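Side-chain contacts in N5-Carboxyaminoimidazole ribonucleotide synthetase (Staphylococcus aureus subsp. aureus, PDB 3ORQ), which catalyses the ATP-dependent conversion of 5-aminoimidazole ribonucleotide and bicarbonate to N5-carboxyaminoimidazole ribonucleotide, a step of purine biosynthesis: residues I77-E82 and Q103-L108; I251-V256 and Y288-T293; A66-G71 and K90-K95; T225-R230 and G279-E284. All coordinates share one frame; numbering follows the deposited sequence.

Contact 1 (I77-E82 and Q103-L108); sequences ITYEFE and QAIQLL
I105 lays its CG1–CD1 arm over one face of the Y79 ring, the two side chains advancing on each other from opposite directions. The terminal methyl does most of the work: CD1 of I105 sits 3.9 Å from the centroid of the Y79 ring, 28° off the normal, a CH-pi contact displaced toward the CE1 side, where I105 CD1 comes within 3.5 Å of Y79 CE1. One carbon back, I105 CG1 rests 3.6 Å from Y79 CZ, and the arm runs from the CE1 side of the ring toward CZ and the hydroxyl. On the tyrosine side, CG stands between the backbone N and the carbonyl carbon (chi1 42°), a torsion that carries the ring across toward helix 103-109. The same I105 methyl also meets the backbone where the chain turns away from the strand, with CD1 3.8 Å from E82 CA; the carboxylate of E82 is engaged by R274 in a salt bridge, and its side chain lies about 7 Å from a bound ADP at the nearest atoms. Beyond the face contact, a water bridges the segments, 2.8 Å from Y79 OH and accepting from I105 N. L89, from helix 86-95, packs against I105 as well. The pairing joins edge strand 76-79 of the parallel, Rossmann-like sheet of the preATP-grasp domain to helix 103-109, which comes after helix 86-95 in the chain.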
loop_
_atom_site.group_PDB
_atom_site.type_symbol
_atom_site.label_atom_id
_atom_site.label_comp_id
_atom_site.label_asym_id
_atom_site.label_seq_id
_atom_site.Cartn_x
_atom_site.Cartn_y
_atom_site.Cartn_z
ATOM N N ILE A 77 20.983 0.136 -5.807
ATOM C CA ILE A 77 20.373 1.135 -6.714
ATOM C C ILE A 77 19.530 0.430 -7.763
ATOM O O ILE A 77 19.960 -0.568 -8.342
ATOM C CB ILE A 77 21.416 2.040 -7.388
ATOM C CG1 ILE A 77 22.134 2.921 -6.371
ATOM C CG2 ILE A 77 20.797 2.928 -8.427
ATOM C CD1 ILE A 77 23.386 3.481 -6.935
ATOM N N THR A 78 18.308 0.917 -7.947
ATOM C CA THR A 78 17.414 0.410 -9.001
ATOM C C THR A 78 16.941 1.602 -9.821
ATOM O O THR A 78 17.288 2.744 -9.531
ATOM C CB THR A 78 16.202 -0.368 -8.432
ATOM O OG1 THR A 78 15.407 -0.906 -9.508
ATOM C CG2 THR A 78 15.329 0.528 -7.512
ATOM N N TYR A 79 16.186 1.346 -10.874
ATOM C CA TYR A 79 15.801 2.430 -11.751
ATOM C C TYR A 79 14.375 2.212 -12.092
ATOM O O TYR A 79 13.893 1.068 -12.105
ATOM C CB TYR A 79 16.653 2.486 -13.041
ATOM C CG TYR A 79 16.925 1.150 -13.663
ATOM C CD1 TYR A 79 15.973 0.518 -14.458
ATOM C CD2 TYR A 79 18.138 0.505 -13.461
ATOM C CE1 TYR A 79 16.220 -0.768 -15.003
ATOM C CE2 TYR A 79 18.406 -0.775 -14.055
ATOM C CZ TYR A 79 17.440 -1.380 -14.799
ATOM O OH TYR A 79 17.694 -2.584 -15.351
ATOM N N GLU A 80 13.725 3.315 -12.422
ATOM C CA GLU A 80 12.299 3.381 -12.596
ATOM C C GLU A 80 11.963 3.530 -14.086
ATOM O O GLU A 80 10.855 3.232 -14.506
ATOM C CB GLU A 80 11.771 4.591 -11.786
ATOM C CG GLU A 80 10.322 4.858 -11.923
ATOM C CD GLU A 80 9.962 6.252 -12.404
ATOM O OE1 GLU A 80 8.761 6.532 -12.484
ATOM O OE2 GLU A 80 10.839 7.049 -12.734
ATOM N N PHE A 81 12.898 3.986 -14.896
ATOM C CA PHE A 81 12.598 4.153 -16.314
ATOM C C PHE A 81 13.883 3.960 -17.148
ATOM O O PHE A 81 14.976 4.232 -16.681
ATOM C CB PHE A 81 11.959 5.543 -16.546
ATOM C CG PHE A 81 10.839 5.574 -17.603
ATOM C CD1 PHE A 81 9.521 5.224 -17.268
ATOM C CD2 PHE A 81 11.095 6.028 -18.915
ATOM C CE1 PHE A 81 8.487 5.282 -18.233
ATOM C CE2 PHE A 81 10.060 6.098 -19.889
ATOM C CZ PHE A 81 8.761 5.724 -19.546
ATOM N N GLU A 82 13.729 3.478 -18.378
ATOM C CA GLU A 82 14.847 3.186 -19.276
ATOM C C GLU A 82 15.608 4.422 -19.750
ATOM O O GLU A 82 16.466 4.317 -20.608
ATOM C CB GLU A 82 14.340 2.432 -20.494
ATOM C CG GLU A 82 13.371 1.323 -20.167
ATOM C CD GLU A 82 11.928 1.702 -20.394
ATOM O OE1 GLU A 82 11.458 2.687 -19.793
ATOM O OE2 GLU A 82 11.262 0.987 -21.177
ATOM N N GLN A 103 22.987 -4.470 -18.818
ATOM C CA GLN A 103 22.683 -5.146 -20.080
ATOM C C GLN A 103 21.218 -4.954 -20.475
ATOM O O GLN A 103 20.911 -4.697 -21.639
ATOM C CB GLN A 103 23.025 -6.648 -19.999
ATOM C CG GLN A 103 22.777 -7.400 -21.298
ATOM C CD GLN A 103 22.697 -8.912 -21.107
ATOM O OE1 GLN A 103 22.256 -9.379 -20.063
ATOM N NE2 GLN A 103 23.083 -9.682 -22.139
ATOM N N ALA A 104 20.315 -5.133 -19.511
ATOM C CA ALA A 104 18.896 -5.035 -19.805
ATOM C C ALA A 104 18.651 -3.680 -20.429
ATOM O O ALA A 104 18.093 -3.585 -21.524
ATOM C CB ALA A 104 18.058 -5.211 -18.539
ATOM N N ILE A 105 19.106 -2.629 -19.747
ATOM C CA ILE A 105 18.899 -1.270 -20.205
ATOM C C ILE A 105 19.524 -1.018 -21.541
ATOM O O ILE A 105 18.839 -0.538 -22.418
ATOM C CB ILE A 105 19.436 -0.227 -19.221
ATOM C CG1 ILE A 105 18.573 -0.187 -17.959
ATOM C CG2 ILE A 105 19.497 1.141 -19.895
ATOM C CD1 ILE A 105 17.211 0.505 -18.104
ATOM N N GLN A 106 20.813 -1.322 -21.693
ATOM C CA GLN A 106 21.539 -1.093 -22.955
ATOM C C GLN A 106 20.764 -1.625 -24.152
ATOM O O GLN A 106 20.599 -0.969 -25.179
ATOM C CB GLN A 106 22.916 -1.784 -22.908
ATOM C CG GLN A 106 23.697 -1.812 -24.250
ATOM C CD GLN A 106 24.842 -2.857 -24.270
ATOM O OE1 GLN A 106 25.332 -3.306 -23.221
ATOM N NE2 GLN A 106 25.261 -3.243 -25.470
ATOM N N LEU A 107 20.300 -2.851 -23.990
ATOM C CA LEU A 107 19.811 -3.640 -25.075
ATOM C C LEU A 107 18.342 -3.297 -25.356
ATOM O O LEU A 107 17.932 -3.240 -26.513
ATOM C CB LEU A 107 20.023 -5.082 -24.681
ATOM C CG LEU A 107 19.791 -6.204 -25.648
ATOM C CD1 LEU A 107 20.445 -7.475 -25.096
ATOM C CD2 LEU A 107 18.274 -6.349 -25.797
ATOM N N LEU A 108 17.563 -3.012 -24.304
ATOM C CA LEU A 108 16.156 -2.673 -24.491
ATOM C C LEU A 108 15.845 -1.205 -24.789
ATOM O O LEU A 108 14.713 -0.885 -25.098
ATOM C CB LEU A 108 15.298 -3.184 -23.322
ATOM C CG LEU A 108 15.496 -4.686 -23.076
ATOM C CD1 LEU A 108 14.880 -5.105 -21.750
ATOM C CD2 LEU A 108 15.026 -5.552 -24.266
HETATM O O HOH W 1 20.020 -3.130 -16.898
#

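Contact 2 (I251-V256 and Y288-T293); sequences IGTFTV and YSQFDT
T253 OG1 is gripped from two directions: it donates to Q290 O at 3.0 Å, and it is hydrogen-bonded to T200 OG1 on the neighbouring strand 191-201. The bond to Q290 O lies in the carbonyl plane and uses a lone pair, with a C=O...donor angle of 142°. Because OG1 is anti to the carbonyl carbon (chi1 -68°), CG2 of T253 is left anti to the backbone N and packs 4.1 Å from Q290 CB, the two side chains crossing at about a right angle. T293, about one helical turn after Q290, brings its OG1 to 3.6 Å from T253 OG1; it too is hydrogen-bonded to T200 OG1, and the three threonine hydroxyls gather in one polar cluster, T253 and T293 being buried. The start of the helix is itself fixed by a capping box. S289 OG accepts from D292 N at 3.2 Å, and S289 N returns a bond to D292 OD2 at 3.0 Å, meeting the carboxylate from above its plane. K33 pairs with the other oxygen, D292 OD1, in a salt bridge. The arrangement docks the capped first turn of helix 290-298 on strand 252-261 of the large antiparallel sheet that the ATP-grasp region shares with C-terminal strands.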
loop_
_atom_site.group_PDB
_atom_site.type_symbol
_atom_site.label_atom_id
_atom_site.label_comp_id
_atom_site.label_asym_id
_atom_site.label_seq_id
_atom_site.Cartn_x
_atom_site.Cartn_y
_atom_site.Cartn_z
ATOM N N ILE A 251 17.055 -8.742 -13.026
ATOM C CA ILE A 251 16.735 -8.835 -11.600
ATOM C C ILE A 251 15.631 -7.796 -11.313
ATOM O O ILE A 251 15.536 -6.782 -12.003
ATOM C CB ILE A 251 17.957 -8.562 -10.707
ATOM C CG1 ILE A 251 18.953 -9.742 -10.780
ATOM C CG2 ILE A 251 17.508 -8.342 -9.256
ATOM C CD1 ILE A 251 18.344 -11.086 -10.397
ATOM N N GLY A 252 14.776 -8.097 -10.331
ATOM C CA GLY A 252 13.591 -7.304 -10.023
ATOM C C GLY A 252 12.456 -7.583 -11.024
ATOM O O GLY A 252 12.450 -8.585 -11.736
ATOM N N THR A 253 11.504 -6.671 -11.113
ATOM C CA THR A 253 10.355 -6.886 -11.979
ATOM C C THR A 253 10.631 -6.415 -13.402
ATOM O O THR A 253 11.215 -5.338 -13.609
ATOM C CB THR A 253 9.124 -6.185 -11.360
ATOM O OG1 THR A 253 8.796 -6.910 -10.164
ATOM C CG2 THR A 253 7.902 -6.165 -12.312
ATOM N N PHE A 254 10.225 -7.219 -14.381
ATOM C CA PHE A 254 10.210 -6.763 -15.790
ATOM C C PHE A 254 8.926 -7.269 -16.420
ATOM O O PHE A 254 8.247 -8.119 -15.848
ATOM C CB PHE A 254 11.456 -7.239 -16.552
ATOM C CG PHE A 254 11.590 -8.728 -16.628
ATOM C CD1 PHE A 254 12.053 -9.458 -15.540
ATOM C CD2 PHE A 254 11.240 -9.397 -17.774
ATOM C CE1 PHE A 254 12.160 -10.859 -15.590
ATOM C CE2 PHE A 254 11.344 -10.815 -17.842
ATOM C CZ PHE A 254 11.806 -11.536 -16.742
ATOM N N THR A 255 8.554 -6.710 -17.557
ATOM C CA THR A 255 7.297 -7.085 -18.192
ATOM C C THR A 255 7.493 -7.327 -19.699
ATOM O O THR A 255 8.112 -6.536 -20.383
ATOM C CB THR A 255 6.224 -5.980 -18.004
ATOM O OG1 THR A 255 6.060 -5.705 -16.615
ATOM C CG2 THR A 255 4.862 -6.400 -18.614
ATOM N N VAL A 256 6.938 -8.422 -20.196
ATOM C CA VAL A 256 6.983 -8.753 -21.621
ATOM C C VAL A 256 5.588 -8.525 -22.180
ATOM O O VAL A 256 4.613 -9.091 -21.665
ATOM C CB VAL A 256 7.399 -10.227 -21.829
ATOM C CG1 VAL A 256 7.519 -10.612 -23.352
ATOM C CG2 VAL A 256 8.674 -10.537 -21.105
ATOM N N TYR A 288 0.660 -10.175 -3.496
ATOM C CA TYR A 288 1.898 -9.376 -3.600
ATOM C C TYR A 288 1.705 -8.460 -4.807
ATOM O O TYR A 288 1.069 -8.857 -5.782
ATOM C CB TYR A 288 3.120 -10.233 -3.897
ATOM C CG TYR A 288 3.447 -11.303 -2.846
ATOM C CD1 TYR A 288 2.914 -12.597 -2.977
ATOM C CD2 TYR A 288 4.295 -11.034 -1.777
ATOM C CE1 TYR A 288 3.184 -13.593 -2.063
ATOM C CE2 TYR A 288 4.565 -12.040 -0.795
ATOM C CZ TYR A 288 3.995 -13.318 -0.976
ATOM O OH TYR A 288 4.251 -14.336 -0.083
ATOM N N SER A 289 2.251 -7.247 -4.767
ATOM C CA SER A 289 2.185 -6.391 -5.958
ATOM C C SER A 289 3.504 -6.448 -6.686
ATOM O O SER A 289 4.486 -6.900 -6.139
ATOM C CB SER A 289 1.856 -4.926 -5.587
ATOM O OG SER A 289 3.043 -4.219 -5.239
ATOM N N GLN A 290 3.539 -5.926 -7.899
ATOM C CA GLN A 290 4.754 -5.980 -8.697
ATOM C C GLN A 290 5.841 -5.115 -8.095
ATOM O O GLN A 290 7.029 -5.321 -8.366
ATOM C CB GLN A 290 4.461 -5.601 -10.158
ATOM C CG GLN A 290 3.819 -4.258 -10.369
ATOM C CD GLN A 290 3.880 -3.780 -11.807
ATOM O OE1 GLN A 290 3.174 -2.840 -12.180
ATOM N NE2 GLN A 290 4.742 -4.384 -12.606
ATOM N N PHE A 291 5.432 -4.156 -7.267
ATOM C CA PHE A 291 6.412 -3.315 -6.530
ATOM C C PHE A 291 6.955 -4.025 -5.286
ATOM O O PHE A 291 8.162 -3.905 -4.997
ATOM C CB PHE A 291 5.797 -1.932 -6.171
ATOM C CG PHE A 291 5.255 -1.226 -7.363
ATOM C CD1 PHE A 291 6.130 -0.628 -8.277
ATOM C CD2 PHE A 291 3.878 -1.301 -7.675
ATOM C CE1 PHE A 291 5.642 -0.013 -9.433
ATOM C CE2 PHE A 291 3.373 -0.687 -8.831
ATOM C CZ PHE A 291 4.253 -0.031 -9.704
ATOM N N ASP A 292 6.095 -4.767 -4.559
ATOM C CA ASP A 292 6.581 -5.518 -3.413
ATOM C C ASP A 292 7.660 -6.485 -3.889
ATOM O O ASP A 292 8.756 -6.497 -3.344
ATOM C CB ASP A 292 5.466 -6.329 -2.742
ATOM C CG ASP A 292 4.332 -5.459 -2.199
ATOM O OD1 ASP A 292 4.569 -4.284 -1.767
ATOM O OD2 ASP A 292 3.176 -5.965 -2.250
ATOM N N THR A 293 7.353 -7.303 -4.886
ATOM C CA THR A 293 8.345 -8.263 -5.358
ATOM C C THR A 293 9.589 -7.531 -5.960
ATOM O O THR A 293 10.686 -8.014 -5.894
ATOM C CB THR A 293 7.754 -9.249 -6.365
ATOM O OG1 THR A 293 7.169 -8.519 -7.446
ATOM C CG2 THR A 293 6.674 -10.095 -5.719
#

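Contact 3 (A66-G71 and K90-K95); sequences ALNQLG and KLLCEK
L92 reaches across from helix 86-95 and sets its two methyls against different parts of L67. CD1 of L92 meets the side chain, 3.9 Å from L67 CB, while L92 CD2 lies against the backbone, 3.8 Å from L67 O. With L92 CG anti to the carbonyl carbon (chi1 -84°), the forked end is directed at the facing helix, where it also approaches the amide of N68: L92 CD2 is 4.1 Å from N68 ND2, as the two side chains slide past each other in opposite directions. At the more exposed side of the interface K95 extends its chain over N68, crossing it at about a right angle. The K95 NZ to N68 OD1 separation is 3.7 Å, a polar proximity and not a hydrogen bond, and the methylene K95 CD is nearly as close to that oxygen. What holds the amide lies in the second shell. N68 OD1 is hydrogen-bonded to Y96 OH, immediately beyond K90-K95, and N68 ND2 to E64 O, one turn earlier in its own helix, so both ends of the group are engaged. I98 packs on L92 from a loop, and I84 on L67. The helix segments run nearly parallel, their axes 10.7 Å apart and inclined by 25°. Helix 64-73 rests through L67 and L70 on strands 14-18 and 37-42, and helix 86-95 lies alongside it, linked through strand 76-79.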
loop_
_atom_site.group_PDB
_atom_site.type_symbol
_atom_site.label_atom_id
_atom_site.label_comp_id
_atom_site.label_asym_id
_atom_site.label_seq_id
_atom_site.Cartn_x
_atom_site.Cartn_y
_atom_site.Cartn_z
ATOM N N ALA A 66 25.880 13.589 -9.728
ATOM C CA ALA A 66 24.661 13.324 -8.966
ATOM C C ALA A 66 24.421 11.814 -8.859
ATOM O O ALA A 66 24.095 11.336 -7.779
ATOM C CB ALA A 66 23.497 13.993 -9.588
ATOM N N LEU A 67 24.621 11.076 -9.960
ATOM C CA LEU A 67 24.428 9.621 -9.910
ATOM C C LEU A 67 25.425 8.999 -8.910
ATOM O O LEU A 67 25.061 8.095 -8.153
ATOM C CB LEU A 67 24.510 8.969 -11.295
ATOM C CG LEU A 67 23.425 9.317 -12.330
ATOM C CD1 LEU A 67 23.884 8.932 -13.749
ATOM C CD2 LEU A 67 22.061 8.666 -12.003
ATOM N N ASN A 68 26.657 9.527 -8.863
ATOM C CA ASN A 68 27.595 9.069 -7.863
ATOM C C ASN A 68 27.231 9.377 -6.404
ATOM O O ASN A 68 27.420 8.530 -5.524
ATOM C CB ASN A 68 29.005 9.496 -8.190
ATOM C CG ASN A 68 29.721 8.446 -8.992
ATOM O OD1 ASN A 68 30.331 7.526 -8.415
ATOM N ND2 ASN A 68 29.630 8.541 -10.338
ATOM N N GLN A 69 26.723 10.585 -6.162
ATOM C CA GLN A 69 26.148 10.915 -4.874
ATOM C C GLN A 69 25.017 9.951 -4.498
ATOM O O GLN A 69 24.923 9.514 -3.356
ATOM C CB GLN A 69 25.682 12.373 -4.839
ATOM C CG GLN A 69 26.835 13.358 -4.556
ATOM C CD GLN A 69 27.563 13.048 -3.218
ATOM O OE1 GLN A 69 28.652 12.462 -3.203
ATOM N NE2 GLN A 69 26.941 13.433 -2.104
ATOM N N LEU A 70 24.184 9.591 -5.463
ATOM C CA LEU A 70 23.163 8.598 -5.217
ATOM C C LEU A 70 23.785 7.275 -4.748
ATOM O O LEU A 70 23.353 6.695 -3.744
ATOM C CB LEU A 70 22.295 8.379 -6.443
ATOM C CG LEU A 70 21.179 7.356 -6.224
ATOM C CD1 LEU A 70 20.150 7.891 -5.224
ATOM C CD2 LEU A 70 20.520 7.090 -7.522
ATOM N N GLY A 71 24.823 6.819 -5.446
ATOM C CA GLY A 71 25.512 5.596 -5.069
ATOM C C GLY A 71 26.187 5.665 -3.720
ATOM O O GLY A 71 26.223 4.667 -3.011
ATOM N N LYS A 90 26.738 1.473 -16.583
ATOM C CA LYS A 90 27.857 0.517 -16.497
ATOM C C LYS A 90 28.912 1.000 -15.491
ATOM O O LYS A 90 29.264 0.277 -14.586
ATOM C CB LYS A 90 28.465 0.196 -17.886
ATOM C CG LYS A 90 29.678 -0.721 -17.835
ATOM C CD LYS A 90 30.154 -1.154 -19.218
ATOM C CE LYS A 90 31.451 -2.020 -19.138
ATOM N NZ LYS A 90 32.640 -1.193 -18.722
ATOM N N LEU A 91 29.366 2.240 -15.633
ATOM C CA LEU A 91 30.218 2.859 -14.625
ATOM C C LEU A 91 29.698 2.718 -13.182
ATOM O O LEU A 91 30.464 2.455 -12.287
ATOM C CB LEU A 91 30.391 4.342 -14.917
ATOM C CG LEU A 91 31.274 4.665 -16.113
ATOM C CD1 LEU A 91 31.669 6.144 -16.023
ATOM C CD2 LEU A 91 32.515 3.718 -16.208
ATOM N N LEU A 92 28.402 2.901 -12.978
ATOM C CA LEU A 92 27.788 2.820 -11.656
ATOM C C LEU A 92 27.712 1.382 -11.123
ATOM O O LEU A 92 27.939 1.170 -9.946
ATOM C CB LEU A 92 26.384 3.402 -11.691
ATOM C CG LEU A 92 26.152 4.901 -11.555
ATOM C CD1 LEU A 92 24.637 5.125 -11.543
ATOM C CD2 LEU A 92 26.807 5.529 -10.291
ATOM N N CYS A 93 27.409 0.412 -11.995
ATOM C CA CYS A 93 27.345 -0.995 -11.617
ATOM C C CYS A 93 28.683 -1.427 -11.140
ATOM O O CYS A 93 28.777 -2.291 -10.274
ATOM C CB CYS A 93 27.018 -1.893 -12.811
ATOM S SG CYS A 93 25.383 -1.723 -13.335
ATOM N N GLU A 94 29.715 -0.822 -11.724
ATOM C CA GLU A 94 31.085 -1.234 -11.424
ATOM C C GLU A 94 31.520 -0.711 -10.055
ATOM O O GLU A 94 32.357 -1.325 -9.423
ATOM C CB GLU A 94 32.076 -0.826 -12.546
ATOM C CG GLU A 94 31.821 -1.533 -13.907
ATOM C CD GLU A 94 32.550 -0.881 -15.129
ATOM O OE1 GLU A 94 33.085 0.254 -15.032
ATOM O OE2 GLU A 94 32.585 -1.514 -16.198
ATOM N N LYS A 95 30.950 0.396 -9.597
ATOM C CA LYS A 95 31.361 0.968 -8.330
ATOM C C LYS A 95 30.376 0.694 -7.187
ATOM O O LYS A 95 30.776 0.621 -6.034
ATOM C CB LYS A 95 31.557 2.475 -8.481
ATOM C CG LYS A 95 32.274 3.124 -7.313
ATOM C CD LYS A 95 32.560 4.618 -7.570
ATOM C CE LYS A 95 33.426 5.217 -6.442
ATOM N NZ LYS A 95 33.107 6.655 -6.149
#

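Contact 4 (T225-R230 and G279-E284); sequences TIVPAR and GHYSIE
Two torsions bring V227 and Y281 together. The tyrosine places CG between its backbone N and carbonyl carbon (chi1 74°), presenting a ring face to strand 221-227, and V227 has CG1 anti to the backbone N (chi1 -175°), which leaves CG2 to be the methyl centred over that face. V227 CG2 lies 3.6 Å from the centroid of the Y281 ring and merely 7° off its normal, an almost perfectly centred CH-pi contact in which the methyl is nearly equidistant from the six ring carbons. V227 CG1 comes down beside it, 3.8 Å from Y281 CE2. T225, two residues earlier on the same side of the strand, adds a looser approach through CG2, 4.5 Å from Y281 CD1. The ring's opposite face is met by S282 CB, offset toward the rim. S282 also braces the type I turn from G279: its OG donates to G279 O at 2.7 Å, almost straight on to the carbonyl, and S282 N bonds to the same oxygen. The polar groups find partners on strand 207-218, Y281 OH with Q213 and T225 OG1 with N215. Across the interface itself the chemistry is therefore purely apolar and CH-pi, a buried packing joint whose hydroxyls are satisfied by Q213 and N215 and not across the interface.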
loop_
_atom_site.group_PDB
_atom_site.type_symbol
_atom_site.label_atom_id
_atom_site.label_comp_id
_atom_site.label_asym_id
_atom_site.label_seq_id
_atom_site.Cartn_x
_atom_site.Cartn_y
_atom_site.Cartn_z
ATOM N N THR A 225 -6.695 -2.825 -18.580
ATOM C CA THR A 225 -6.072 -4.138 -18.314
ATOM C C THR A 225 -7.059 -4.976 -17.556
ATOM O O THR A 225 -7.631 -4.511 -16.558
ATOM C CB THR A 225 -4.781 -3.980 -17.483
ATOM O OG1 THR A 225 -3.840 -3.206 -18.258
ATOM C CG2 THR A 225 -4.186 -5.352 -17.056
ATOM N N ILE A 226 -7.285 -6.197 -18.045
ATOM C CA ILE A 226 -8.205 -7.142 -17.391
ATOM C C ILE A 226 -7.456 -8.365 -16.943
ATOM O O ILE A 226 -6.662 -8.913 -17.690
ATOM C CB ILE A 226 -9.300 -7.622 -18.357
ATOM C CG1 ILE A 226 -10.224 -6.453 -18.699
ATOM C CG2 ILE A 226 -10.039 -8.852 -17.758
ATOM C CD1 ILE A 226 -11.392 -6.829 -19.570
ATOM N N VAL A 227 -7.714 -8.804 -15.716
ATOM C CA VAL A 227 -7.040 -9.947 -15.185
ATOM C C VAL A 227 -8.093 -10.772 -14.479
ATOM O O VAL A 227 -8.820 -10.235 -13.631
ATOM C CB VAL A 227 -5.927 -9.528 -14.166
ATOM C CG1 VAL A 227 -5.143 -10.733 -13.699
ATOM C CG2 VAL A 227 -4.963 -8.510 -14.802
ATOM N N PRO A 228 -8.144 -12.089 -14.763
ATOM C CA PRO A 228 -7.201 -12.810 -15.615
ATOM C C PRO A 228 -7.512 -12.615 -17.085
ATOM O O PRO A 228 -8.701 -12.472 -17.450
ATOM C CB PRO A 228 -7.427 -14.287 -15.218
ATOM C CG PRO A 228 -8.839 -14.367 -14.777
ATOM C CD PRO A 228 -9.169 -12.991 -14.191
ATOM N N ALA A 229 -6.467 -12.592 -17.918
ATOM C CA ALA A 229 -6.648 -12.472 -19.377
ATOM C C ALA A 229 -7.655 -13.543 -19.886
ATOM O O ALA A 229 -7.542 -14.733 -19.566
ATOM C CB ALA A 229 -5.319 -12.599 -20.084
ATOM N N ARG A 230 -8.665 -13.101 -20.629
ATOM C CA ARG A 230 -9.704 -14.002 -21.153
ATOM C C ARG A 230 -9.260 -14.921 -22.324
ATOM O O ARG A 230 -10.083 -15.564 -22.958
ATOM C CB ARG A 230 -10.960 -13.208 -21.549
ATOM C CG ARG A 230 -11.655 -12.543 -20.364
ATOM C CD ARG A 230 -12.613 -11.457 -20.806
ATOM N NE ARG A 230 -12.004 -10.410 -21.631
ATOM C CZ ARG A 230 -12.564 -9.221 -21.844
ATOM N NH1 ARG A 230 -13.720 -8.944 -21.272
ATOM N NH2 ARG A 230 -11.979 -8.307 -22.618
ATOM N N GLY A 279 0.699 -3.713 -14.808
ATOM C CA GLY A 279 0.828 -4.495 -13.561
ATOM C C GLY A 279 0.256 -3.812 -12.347
ATOM O O GLY A 279 0.315 -4.369 -11.228
ATOM N N HIS A 280 -0.256 -2.593 -12.521
ATOM C CA HIS A 280 -0.696 -1.798 -11.364
ATOM C C HIS A 280 -1.820 -2.453 -10.571
ATOM O O HIS A 280 -1.849 -2.303 -9.320
ATOM C CB HIS A 280 -1.031 -0.367 -11.704
ATOM C CG HIS A 280 0.136 0.406 -12.225
ATOM N ND1 HIS A 280 1.435 -0.017 -12.070
ATOM C CD2 HIS A 280 0.200 1.540 -12.961
ATOM C CE1 HIS A 280 2.253 0.830 -12.666
ATOM N NE2 HIS A 280 1.530 1.790 -13.206
ATOM N N TYR A 281 -2.656 -3.257 -11.273
ATOM C CA TYR A 281 -3.831 -3.880 -10.668
ATOM C C TYR A 281 -3.394 -4.766 -9.477
ATOM O O TYR A 281 -4.179 -5.012 -8.526
ATOM C CB TYR A 281 -4.593 -4.716 -11.699
ATOM C CG TYR A 281 -3.823 -5.982 -11.982
ATOM C CD1 TYR A 281 -2.761 -5.969 -12.882
ATOM C CD2 TYR A 281 -4.049 -7.132 -11.238
ATOM C CE1 TYR A 281 -1.990 -7.076 -13.074
ATOM C CE2 TYR A 281 -3.279 -8.285 -11.459
ATOM C CZ TYR A 281 -2.239 -8.240 -12.369
ATOM O OH TYR A 281 -1.439 -9.344 -12.606
ATOM N N SER A 282 -2.155 -5.276 -9.530
ATOM C CA SER A 282 -1.687 -6.284 -8.555
ATOM C C SER A 282 -1.611 -5.698 -7.149
ATOM O O SER A 282 -1.555 -6.425 -6.128
ATOM C CB SER A 282 -0.301 -6.812 -8.957
ATOM O OG SER A 282 0.652 -5.767 -8.972
ATOM N N ILE A 283 -1.613 -4.374 -7.071
ATOM C CA ILE A 283 -1.657 -3.754 -5.733
ATOM C C ILE A 283 -2.927 -4.175 -5.016
ATOM O O ILE A 283 -2.872 -4.574 -3.891
ATOM C CB ILE A 283 -1.563 -2.247 -5.778
ATOM C CG1 ILE A 283 -0.151 -1.841 -6.134
ATOM C CG2 ILE A 283 -1.899 -1.646 -4.410
ATOM C CD1 ILE A 283 -0.074 -0.404 -6.714
ATOM N N GLU A 284 -4.082 -4.059 -5.653
ATOM C CA GLU A 284 -5.314 -4.441 -4.941
ATOM C C GLU A 284 -5.675 -5.922 -5.079
ATOM O O GLU A 284 -6.273 -6.515 -4.157
ATOM C CB GLU A 284 -6.496 -3.602 -5.423
ATOM C CG GLU A 284 -6.499 -2.127 -4.915
ATOM C CD GLU A 284 -5.538 -1.283 -5.698
ATOM O OE1 GLU A 284 -5.101 -1.778 -6.754
ATOM O OE2 GLU A 284 -5.180 -0.166 -5.255
#

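How the contacts relate
Two pairs emerge, one in each of two domains. Contacts 1 and 3 belong to the preATP-grasp domain, with centres 14 Å apart; their segments alternate along the chain, and they touch where I77 of strand 76-79 packs on G71 and L70 of helix 64-73. Contacts 2 and 4 follow in the ATP-grasp domain, centres 13 Å apart and likewise interleaved; both reach the eight-stranded antiparallel sheet and meet through Q290 N and S282 OG, a probable hydrogen bond. Across the two domains, the centres of contacts 1 and 2 are 14 Å apart, without touching, and those of contacts 3 and 4 are 35 Å apart. Contacts 1, 2 and 4 each bring a side chain within about 11 Å of ADP; contact 3 lies away from the known sites.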